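Local structure of 223aa long hypothetical arylmalonate decarboxylase (Sulfolobus tokodaii, 2DGD) at residues A[169-180]-A[195-203]; A[32-40]-A[55-66]. The protein is of unproven function but probably acts as a lyase of the arylmalonate decarboxylase type. All blocks are in the same frame, centred on the assembly; numbering follows the deposited sequence.

Contact 1: residues A[169-180]-A[195-203]; sequences VLKADAVYIACT and LDMPVVSEN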
loop_
_atom_site.group_PDB
_atom_site.type_symbol
_atom_site.label_atom_id
_atom_site.label_comp_id
_atom_site.label_asym_id
_atom_site.label_seq_id
_atom_site.Cartn_x
_atom_site.Cartn_y
_atom_site.Cartn_z
ATOM N N VAL A 169 -14.412 -4.508 -35.662
ATOM C CA VAL A 169 -13.535 -5.140 -34.684
ATOM C C VAL A 169 -14.263 -6.207 -33.889
ATOM O O VAL A 169 -13.700 -7.271 -33.615
ATOM C CB VAL A 169 -12.934 -4.106 -33.705
ATOM C CG1 VAL A 169 -12.250 -4.819 -32.549
ATOM C CG2 VAL A 169 -11.928 -3.232 -34.427
ATOM N N LEU A 170 -15.514 -5.924 -33.529
ATOM C CA LEU A 170 -16.323 -6.858 -32.753
ATOM C C LEU A 170 -16.666 -8.110 -33.522
ATOM O O LEU A 170 -17.191 -9.054 -32.955
ATOM C CB LEU A 170 -17.613 -6.190 -32.281
ATOM C CG LEU A 170 -17.416 -5.093 -31.239
ATOM C CD1 LEU A 170 -18.768 -4.570 -30.798
ATOM C CD2 LEU A 170 -16.639 -5.637 -30.044
ATOM N N LYS A 171 -16.375 -8.111 -34.816
ATOM C CA LYS A 171 -16.651 -9.273 -35.648
ATOM C C LYS A 171 -15.448 -10.204 -35.695
ATOM O O LYS A 171 -15.539 -11.322 -36.192
ATOM C CB LYS A 171 -16.997 -8.845 -37.074
ATOM C CG LYS A 171 -18.280 -8.061 -37.206
ATOM C CD LYS A 171 -18.404 -7.529 -38.616
ATOM C CE LYS A 171 -19.695 -6.775 -38.828
ATOM N NZ LYS A 171 -19.668 -6.169 -40.184
ATOM N N ALA A 172 -14.316 -9.742 -35.180
ATOM C CA ALA A 172 -13.094 -10.537 -35.191
ATOM C C ALA A 172 -12.937 -11.396 -33.940
ATOM O O ALA A 172 -13.661 -11.223 -32.958
ATOM C CB ALA A 172 -11.881 -9.616 -35.346
ATOM N N ASP A 173 -11.996 -12.332 -33.990
ATOM C CA ASP A 173 -11.725 -13.202 -32.853
ATOM C C ASP A 173 -10.610 -12.569 -32.047
ATOM O O ASP A 173 -10.402 -12.900 -30.880
ATOM C CB ASP A 173 -11.264 -14.584 -33.309
ATOM C CG ASP A 173 -12.335 -15.339 -34.040
ATOM O OD1 ASP A 173 -13.460 -15.410 -33.510
ATOM O OD2 ASP A 173 -12.055 -15.869 -35.138
ATOM N N ALA A 174 -9.890 -11.655 -32.690
ATOM C CA ALA A 174 -8.776 -10.973 -32.056
ATOM C C ALA A 174 -8.324 -9.820 -32.928
ATOM O O ALA A 174 -8.662 -9.756 -34.109
ATOM C CB ALA A 174 -7.620 -11.945 -31.848
ATOM N N VAL A 175 -7.559 -8.916 -32.330
ATOM C CA VAL A 175 -7.011 -7.764 -33.026
ATOM C C VAL A 175 -5.497 -7.912 -33.047
ATOM O O VAL A 175 -4.895 -8.423 -32.095
ATOM C CB VAL A 175 -7.350 -6.447 -32.299
ATOM C CG1 VAL A 175 -6.538 -5.311 -32.883
ATOM C CG2 VAL A 175 -8.838 -6.149 -32.402
ATOM N N TYR A 176 -4.880 -7.474 -34.135
ATOM C CA TYR A 176 -3.432 -7.539 -34.250
ATOM C C TYR A 176 -2.917 -6.155 -34.595
ATOM O O TYR A 176 -3.419 -5.524 -35.521
ATOM C CB TYR A 176 -3.019 -8.534 -35.342
ATOM C CG TYR A 176 -1.566 -8.413 -35.773
ATOM C CD1 TYR A 176 -0.524 -8.581 -34.860
ATOM C CD2 TYR A 176 -1.236 -8.115 -37.093
ATOM C CE1 TYR A 176 0.812 -8.450 -35.252
ATOM C CE2 TYR A 176 0.093 -7.983 -37.495
ATOM C CZ TYR A 176 1.112 -8.150 -36.570
ATOM O OH TYR A 176 2.427 -8.005 -36.968
ATOM N N ILE A 177 -1.931 -5.676 -33.843
ATOM C CA ILE A 177 -1.347 -4.364 -34.104
ATOM C C ILE A 177 0.089 -4.567 -34.566
ATOM O O ILE A 177 0.953 -4.959 -33.779
ATOM C CB ILE A 177 -1.380 -3.480 -32.840
ATOM C CG1 ILE A 177 -2.825 -3.303 -32.380
ATOM C CG2 ILE A 177 -0.794 -2.118 -33.135
ATOM C CD1 ILE A 177 -2.965 -2.576 -31.063
ATOM N N ALA A 178 0.337 -4.294 -35.843
ATOM C CA ALA A 178 1.658 -4.478 -36.445
ATOM C C ALA A 178 2.714 -3.419 -36.132
ATOM O O ALA A 178 2.398 -2.305 -35.730
ATOM C CB ALA A 178 1.508 -4.615 -37.953
ATOM N N CYS A 179 3.970 -3.809 -36.332
ATOM C CA CYS A 179 5.166 -2.984 -36.130
ATOM C C CYS A 179 5.659 -2.892 -34.689
ATOM O O CYS A 179 4.908 -2.542 -33.772
ATOM C CB CYS A 179 4.981 -1.566 -36.692
ATOM S SG CYS A 179 6.562 -0.801 -37.201
ATOM N N THR A 180 6.941 -3.203 -34.510
ATOM C CA THR A 180 7.571 -3.181 -33.204
ATOM C C THR A 180 7.985 -1.788 -32.774
ATOM O O THR A 180 8.432 -1.603 -31.645
ATOM C CB THR A 180 8.815 -4.078 -33.170
ATOM O OG1 THR A 180 9.775 -3.595 -34.117
ATOM C CG2 THR A 180 8.445 -5.507 -33.497
ATOM N N LEU A 195 -12.575 -4.524 -25.414
ATOM C CA LEU A 195 -13.123 -5.345 -26.486
ATOM C C LEU A 195 -13.413 -6.780 -26.060
ATOM O O LEU A 195 -14.094 -7.516 -26.767
ATOM C CB LEU A 195 -12.163 -5.359 -27.674
ATOM C CG LEU A 195 -11.815 -4.009 -28.291
ATOM C CD1 LEU A 195 -10.860 -4.234 -29.438
ATOM C CD2 LEU A 195 -13.071 -3.313 -28.779
ATOM N N ASP A 196 -12.894 -7.174 -24.906
ATOM C CA ASP A 196 -13.095 -8.524 -24.398
ATOM C C ASP A 196 -12.665 -9.590 -25.406
ATOM O O ASP A 196 -13.402 -10.525 -25.693
ATOM C CB ASP A 196 -14.561 -8.744 -24.018
ATOM C CG ASP A 196 -14.800 -10.111 -23.380
ATOM O OD1 ASP A 196 -15.978 -10.495 -23.194
ATOM O OD2 ASP A 196 -13.808 -10.808 -23.060
HETATM N N MSE A 197 -11.465 -9.441 -25.944
HETATM C CA MSE A 197 -10.914 -10.395 -26.901
HETATM C C MSE A 197 -9.414 -10.174 -26.914
HETATM O O MSE A 197 -8.935 -9.104 -26.545
HETATM C CB MSE A 197 -11.476 -10.159 -28.302
HETATM C CG MSE A 197 -11.133 -8.795 -28.887
HETATM SE SE MSE A 197 -11.576 -8.618 -30.759
HETATM C CE MSE A 197 -13.467 -8.166 -30.543
ATOM N N PRO A 198 -8.646 -11.182 -27.328
ATOM C CA PRO A 198 -7.201 -10.953 -27.336
ATOM C C PRO A 198 -6.784 -9.844 -28.305
ATOM O O PRO A 198 -7.260 -9.771 -29.437
ATOM C CB PRO A 198 -6.636 -12.324 -27.713
ATOM C CG PRO A 198 -7.733 -12.944 -28.508
ATOM C CD PRO A 198 -8.970 -12.552 -27.751
ATOM N N VAL A 199 -5.918 -8.958 -27.831
ATOM C CA VAL A 199 -5.404 -7.869 -28.645
ATOM C C VAL A 199 -3.905 -8.116 -28.660
ATOM O O VAL A 199 -3.227 -7.877 -27.663
ATOM C CB VAL A 199 -5.718 -6.502 -28.012
ATOM C CG1 VAL A 199 -5.122 -5.385 -28.858
ATOM C CG2 VAL A 199 -7.222 -6.326 -27.899
ATOM N N VAL A 200 -3.400 -8.609 -29.788
ATOM C CA VAL A 200 -1.985 -8.957 -29.919
ATOM C C VAL A 200 -1.098 -7.950 -30.642
ATOM O O VAL A 200 -1.295 -7.665 -31.826
ATOM C CB VAL A 200 -1.835 -10.317 -30.640
ATOM C CG1 VAL A 200 -0.367 -10.700 -30.751
ATOM C CG2 VAL A 200 -2.610 -11.383 -29.897
ATOM N N SER A 201 -0.112 -7.418 -29.933
ATOM C CA SER A 201 0.814 -6.472 -30.544
ATOM C C SER A 201 2.052 -7.270 -30.890
ATOM O O SER A 201 2.321 -8.309 -30.288
ATOM C CB SER A 201 1.194 -5.365 -29.573
ATOM O OG SER A 201 2.091 -5.858 -28.604
ATOM N N GLU A 202 2.816 -6.780 -31.852
ATOM C CA GLU A 202 4.003 -7.493 -32.281
ATOM C C GLU A 202 5.018 -7.648 -31.154
ATOM O O GLU A 202 5.646 -8.707 -31.018
ATOM C CB GLU A 202 4.615 -6.781 -33.488
ATOM C CG GLU A 202 5.577 -7.637 -34.274
ATOM C CD GLU A 202 5.726 -7.178 -35.707
ATOM O OE1 GLU A 202 6.668 -7.648 -36.381
ATOM O OE2 GLU A 202 4.897 -6.356 -36.162
ATOM N N ASN A 203 5.169 -6.614 -30.330
ATOM C CA ASN A 203 6.118 -6.687 -29.234
ATOM C C ASN A 203 5.695 -7.698 -28.180
ATOM O O ASN A 203 6.521 -8.467 -27.696
ATOM C CB ASN A 203 6.331 -5.310 -28.602
ATOM C CG ASN A 203 7.079 -4.362 -29.519
ATOM O OD1 ASN A 203 7.888 -4.791 -30.339
ATOM N ND2 ASN A 203 6.822 -3.067 -29.375
#
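Glu202 reaches across to Cys179 with CG anti to the backbone N (chi1 -162°) and the chain beyond CG extended. Its OE2 accepts a hydrogen bond of 2.7 Å from Cys179 N, met on the anti side and 29° out of the carboxylate plane. The same carboxylate is inclined by 39° to the ring of Tyr176, whose OH lies 3.1 Å from Glu202 OE2, while Ala178 N sits over the centre of one ring face. Replacing Glu202 by an alanine would probably leave the Cys179 N-H without this acceptor and open a gap beside Thr180 CG2, against which Glu202 CG packs. The next residue, Asn203, donates from ND2 to Thr180 O (3.1 Å), nearly within its own amide plane but from above the carbonyl plane; ND2 also bonds Asp22 OD1.

Four backbone hydrogen bonds, beginning with Val175 N to Pro198 O at 3.0 Å, pair the parallel strands 174-177 and 199-201 of a beta-alpha-beta unit whose connection contains helix 187-195. Val175, Ile177 and Val199 share one sheet face, where Ile177 and Val199 touch that helix; Tyr176 and Val200 lie on the other, against helix 95-105.

At the opposite end of the pairing, selenomethionine Met197 bends at chi3, bringing SE to 4.0 Å from Val175 CG2 and CE against Val169 O and Leu170 CA, in the type I turn 169-172. Leu170 crosses its chain at about a right angle, CD2 being 4.1 Å from Met197 CE. Leu195 also meets Val169 roughly perpendicularly, CD1 to CG1 at 3.5 Å, and Pro198 CG lies 3.5 Å from Ala174 CB.

Contact 2: residues A[32-40]-A[55-66]; sequences SIHSTRMKP and ELKYSYSLLAEV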
loop_
_atom_site.group_PDB
_atom_site.type_symbol
_atom_site.label_atom_id
_atom_site.label_comp_id
_atom_site.label_asym_id
_atom_site.label_seq_id
_atom_site.Cartn_x
_atom_site.Cartn_y
_atom_site.Cartn_z
ATOM N N SER A 32 16.655 -9.138 -17.983
ATOM C CA SER A 32 17.133 -7.886 -18.540
ATOM C C SER A 32 17.159 -7.959 -20.065
ATOM O O SER A 32 17.279 -9.040 -20.652
ATOM C CB SER A 32 18.517 -7.533 -17.986
ATOM O OG SER A 32 19.438 -8.582 -18.186
ATOM N N ILE A 33 17.024 -6.793 -20.693
ATOM C CA ILE A 33 17.005 -6.669 -22.144
ATOM C C ILE A 33 18.288 -6.003 -22.640
ATOM O O ILE A 33 18.722 -4.986 -22.098
ATOM C CB ILE A 33 15.789 -5.824 -22.588
ATOM C CG1 ILE A 33 14.518 -6.362 -21.928
ATOM C CG2 ILE A 33 15.649 -5.857 -24.100
ATOM C CD1 ILE A 33 14.217 -7.817 -22.259
ATOM N N HIS A 34 18.889 -6.575 -23.676
ATOM C CA HIS A 34 20.128 -6.035 -24.233
ATOM C C HIS A 34 19.969 -5.873 -25.730
ATOM O O HIS A 34 19.683 -6.841 -26.436
ATOM C CB HIS A 34 21.268 -6.982 -23.903
ATOM C CG HIS A 34 21.326 -7.330 -22.452
ATOM N ND1 HIS A 34 21.775 -6.444 -21.496
ATOM C CD2 HIS A 34 20.893 -8.424 -21.780
ATOM C CE1 HIS A 34 21.616 -6.977 -20.298
ATOM N NE2 HIS A 34 21.081 -8.178 -20.442
ATOM N N SER A 35 20.160 -4.653 -26.219
ATOM C CA SER A 35 19.981 -4.407 -27.639
ATOM C C SER A 35 21.165 -3.826 -28.397
ATOM O O SER A 35 22.132 -3.334 -27.816
ATOM C CB SER A 35 18.764 -3.499 -27.840
ATOM O OG SER A 35 18.877 -2.322 -27.058
ATOM N N THR A 36 21.066 -3.912 -29.716
ATOM C CA THR A 36 22.067 -3.370 -30.616
ATOM C C THR A 36 21.289 -2.989 -31.870
ATOM O O THR A 36 20.328 -3.663 -32.238
ATOM C CB THR A 36 23.170 -4.390 -30.946
ATOM O OG1 THR A 36 24.255 -3.702 -31.576
ATOM C CG2 THR A 36 22.649 -5.482 -31.884
ATOM N N ARG A 37 21.695 -1.904 -32.518
ATOM C CA ARG A 37 20.983 -1.427 -33.698
ATOM C C ARG A 37 21.599 -1.755 -35.046
ATOM O O ARG A 37 22.783 -2.083 -35.152
ATOM C CB ARG A 37 20.789 0.084 -33.594
ATOM C CG ARG A 37 19.882 0.485 -32.460
ATOM C CD ARG A 37 19.802 1.983 -32.297
ATOM N NE ARG A 37 18.481 2.375 -31.827
ATOM C CZ ARG A 37 17.949 1.985 -30.676
ATOM N NH1 ARG A 37 16.733 2.391 -30.350
ATOM N NH2 ARG A 37 18.632 1.208 -29.849
HETATM N N MSE A 38 20.769 -1.664 -36.078
HETATM C CA MSE A 38 21.207 -1.914 -37.437
HETATM C C MSE A 38 20.872 -0.736 -38.335
HETATM O O MSE A 38 19.860 -0.062 -38.159
HETATM C CB MSE A 38 20.569 -3.176 -37.996
HETATM C CG MSE A 38 21.117 -4.452 -37.399
HETATM SE SE MSE A 38 20.609 -6.018 -38.431
HETATM C CE MSE A 38 22.204 -6.195 -39.490
ATOM N N LYS A 39 21.759 -0.492 -39.286
ATOM C CA LYS A 39 21.631 0.585 -40.252
ATOM C C LYS A 39 20.218 0.635 -40.831
ATOM O O LYS A 39 19.665 -0.389 -41.220
ATOM C CB LYS A 39 22.660 0.346 -41.366
ATOM C CG LYS A 39 22.584 1.265 -42.561
ATOM C CD LYS A 39 23.327 0.652 -43.752
ATOM C CE LYS A 39 24.835 0.543 -43.519
ATOM N NZ LYS A 39 25.511 1.883 -43.462
ATOM N N PRO A 40 19.603 1.831 -40.867
ATOM C CA PRO A 40 18.250 1.946 -41.423
ATOM C C PRO A 40 18.330 1.655 -42.919
ATOM O O PRO A 40 19.254 2.101 -43.592
ATOM C CB PRO A 40 17.872 3.394 -41.114
ATOM C CG PRO A 40 19.185 4.095 -41.142
ATOM C CD PRO A 40 20.086 3.141 -40.396
ATOM N N GLU A 55 26.052 -8.332 -42.284
ATOM C CA GLU A 55 25.716 -7.346 -41.263
ATOM C C GLU A 55 24.919 -7.999 -40.141
ATOM O O GLU A 55 25.078 -7.661 -38.968
ATOM C CB GLU A 55 24.911 -6.198 -41.876
ATOM C CG GLU A 55 25.715 -5.329 -42.839
ATOM C CD GLU A 55 24.893 -4.207 -43.481
ATOM O OE1 GLU A 55 24.375 -3.336 -42.746
ATOM O OE2 GLU A 55 24.769 -4.191 -44.727
ATOM N N LEU A 56 24.062 -8.942 -40.510
ATOM C CA LEU A 56 23.246 -9.648 -39.540
ATOM C C LEU A 56 24.141 -10.456 -38.614
ATOM O O LEU A 56 23.952 -10.446 -37.400
ATOM C CB LEU A 56 22.262 -10.576 -40.256
ATOM C CG LEU A 56 21.226 -11.274 -39.373
ATOM C CD1 LEU A 56 20.302 -10.241 -38.763
ATOM C CD2 LEU A 56 20.429 -12.261 -40.192
ATOM N N LYS A 57 25.122 -11.146 -39.188
ATOM C CA LYS A 57 26.038 -11.956 -38.396
ATOM C C LYS A 57 26.845 -11.076 -37.452
ATOM O O LYS A 57 27.133 -11.474 -36.321
ATOM C CB LYS A 57 26.989 -12.738 -39.301
ATOM C CG LYS A 57 27.637 -13.941 -38.611
ATOM C CD LYS A 57 28.687 -14.638 -39.492
ATOM C CE LYS A 57 28.143 -15.017 -40.882
ATOM N NZ LYS A 57 27.004 -15.988 -40.842
ATOM N N TYR A 58 27.206 -9.879 -37.909
ATOM C CA TYR A 58 27.987 -8.960 -37.084
ATOM C C TYR A 58 27.205 -8.506 -35.860
ATOM O O TYR A 58 27.704 -8.583 -34.735
ATOM C CB TYR A 58 28.414 -7.730 -37.888
ATOM C CG TYR A 58 29.139 -6.697 -37.049
ATOM C CD1 TYR A 58 30.345 -7.003 -36.416
ATOM C CD2 TYR A 58 28.591 -5.434 -36.841
ATOM C CE1 TYR A 58 30.986 -6.083 -35.589
ATOM C CE2 TYR A 58 29.219 -4.504 -36.020
ATOM C CZ TYR A 58 30.415 -4.838 -35.392
ATOM O OH TYR A 58 31.013 -3.933 -34.537
ATOM N N SER A 59 25.987 -8.019 -36.081
ATOM C CA SER A 59 25.150 -7.564 -34.976
ATOM C C SER A 59 24.913 -8.715 -34.008
ATOM O O SER A 59 24.971 -8.549 -32.791
ATOM C CB SER A 59 23.816 -7.032 -35.500
ATOM O OG SER A 59 23.989 -5.784 -36.150
ATOM N N TYR A 60 24.653 -9.890 -34.558
ATOM C CA TYR A 60 24.435 -11.058 -33.737
ATOM C C TYR A 60 25.661 -11.303 -32.861
ATOM O O TYR A 60 25.540 -11.605 -31.679
ATOM C CB TYR A 60 24.173 -12.270 -34.626
ATOM C CG TYR A 60 24.240 -13.573 -33.883
ATOM C CD1 TYR A 60 23.347 -13.854 -32.852
ATOM C CD2 TYR A 60 25.219 -14.516 -34.183
ATOM C CE1 TYR A 60 23.430 -15.048 -32.132
ATOM C CE2 TYR A 60 25.311 -15.714 -33.471
ATOM C CZ TYR A 60 24.413 -15.973 -32.449
ATOM O OH TYR A 60 24.497 -17.159 -31.753
ATOM N N SER A 61 26.847 -11.160 -33.435
ATOM C CA SER A 61 28.067 -11.390 -32.678
ATOM C C SER A 61 28.207 -10.430 -31.503
ATOM O O SER A 61 28.915 -10.719 -30.540
ATOM C CB SER A 61 29.288 -11.270 -33.587
ATOM O OG SER A 61 29.561 -9.920 -33.907
ATOM N N LEU A 62 27.535 -9.287 -31.579
ATOM C CA LEU A 62 27.605 -8.302 -30.507
ATOM C C LEU A 62 26.669 -8.648 -29.353
ATOM O O LEU A 62 26.826 -8.143 -28.242
ATOM C CB LEU A 62 27.254 -6.913 -31.041
ATOM C CG LEU A 62 28.151 -6.273 -32.103
ATOM C CD1 LEU A 62 27.551 -4.937 -32.515
ATOM C CD2 LEU A 62 29.550 -6.073 -31.557
ATOM N N LEU A 63 25.707 -9.525 -29.617
ATOM C CA LEU A 63 24.714 -9.923 -28.620
ATOM C C LEU A 63 24.833 -11.378 -28.161
ATOM O O LEU A 63 24.304 -11.753 -27.106
ATOM C CB LEU A 63 23.314 -9.699 -29.196
ATOM C CG LEU A 63 22.416 -8.554 -28.716
ATOM C CD1 LEU A 63 23.220 -7.389 -28.229
ATOM C CD2 LEU A 63 21.514 -8.136 -29.861
ATOM N N ALA A 64 25.535 -12.187 -28.951
ATOM C CA ALA A 64 25.712 -13.612 -28.680
ATOM C C ALA A 64 26.132 -14.006 -27.269
ATOM O O ALA A 64 25.616 -14.967 -26.703
ATOM C CB ALA A 64 26.695 -14.193 -29.675
ATOM N N GLU A 65 27.059 -13.266 -26.689
ATOM C CA GLU A 65 27.533 -13.627 -25.370
ATOM C C GLU A 65 26.684 -13.158 -24.177
ATOM O O GLU A 65 26.669 -13.821 -23.148
ATOM C CB GLU A 65 28.984 -13.164 -25.245
ATOM C CG GLU A 65 29.758 -13.721 -24.074
ATOM C CD GLU A 65 31.250 -13.438 -24.194
ATOM O OE1 GLU A 65 31.996 -13.682 -23.209
ATOM O OE2 GLU A 65 31.679 -12.976 -25.280
ATOM N N VAL A 66 25.978 -12.036 -24.298
ATOM C CA VAL A 66 25.148 -11.561 -23.187
ATOM C C VAL A 66 23.719 -12.071 -23.267
ATOM O O VAL A 66 22.953 -11.923 -22.314
ATOM C CB VAL A 66 25.040 -10.025 -23.135
ATOM C CG1 VAL A 66 26.394 -9.414 -22.953
ATOM C CG2 VAL A 66 24.378 -9.511 -24.393
HETATM O O HOH W 1 25.192 -3.214 -34.363
HETATM O O HOH W 2 23.274 -2.603 -40.186
#
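Thr36 and Leu63 meet through methyl groups, Thr36 CG2 lying 3.5 Å from Leu63 CD2 with the two side chains set obliquely. With OG1 anti to the backbone N (chi1 -167°), the threonine points CG2 at the helix, while its hydroxyl lies beside Leu62 CD1. Further along the strand, selenomethionine Met38 bends at chi3 over the helix at Glu55 and Leu56: CE is 3.6 Å from Glu55 CB, SE is 4.2 Å from Leu56 CD1, and CG passes by Ser59 OG. At the other end, Val66 CG2 touches His34 CB at 4.0 Å.

Strand 32-38 and helix 55-63 run nearly antiparallel, their axes 155° apart and 8.6 Å distant, an alpha/beta arrangement in which the helix packs on the outermost strand of its sheet within the chain. Two waters fill in the polar links. One joins Thr36 OG1 and Arg37 O, with a weak bond to Ser59 OG; the other accepts from Lys39 N and donates to Glu55 OE1 (2.9 Å from that water).

A neighbouring subunit makes up the next shell: its Arg37 N bonds Thr36 OG1 and its Glu20 bonds His34 ND1. His34 NE2 is paired with Ser32 OG, so both ring nitrogens have partners, which probably holds the ring's rotation. No direct hydrogen bond joins strand and helix; they meet by side-chain packing and two water bridges, while Thr36 OG1 and His34 ND1 also bond to the neighbouring subunit.

How the contacts relate
After strand 6-13 and helix 19-26, strand 31-38 forms and helix 49-63 packs back on it, so that contact 2 closes a connection of fourteen residues, 41-54, that includes the start of helix 49-63. The chain then adds strand 69-72 to that sheet and passes into the second one, where contact 1 closes the connection between segments 169-180 and 195-203, residues 181-194, which carries most of helix 187-195. The two contacts follow in series, neither nested nor crossing. Their centres are 29 Å apart, on opposite sides of the chain's centre. Contact 2 thus joins a helix to the three-stranded parallel sheet, whereas contact 1 joins two strands of the four-stranded one and the start of helix 202-214.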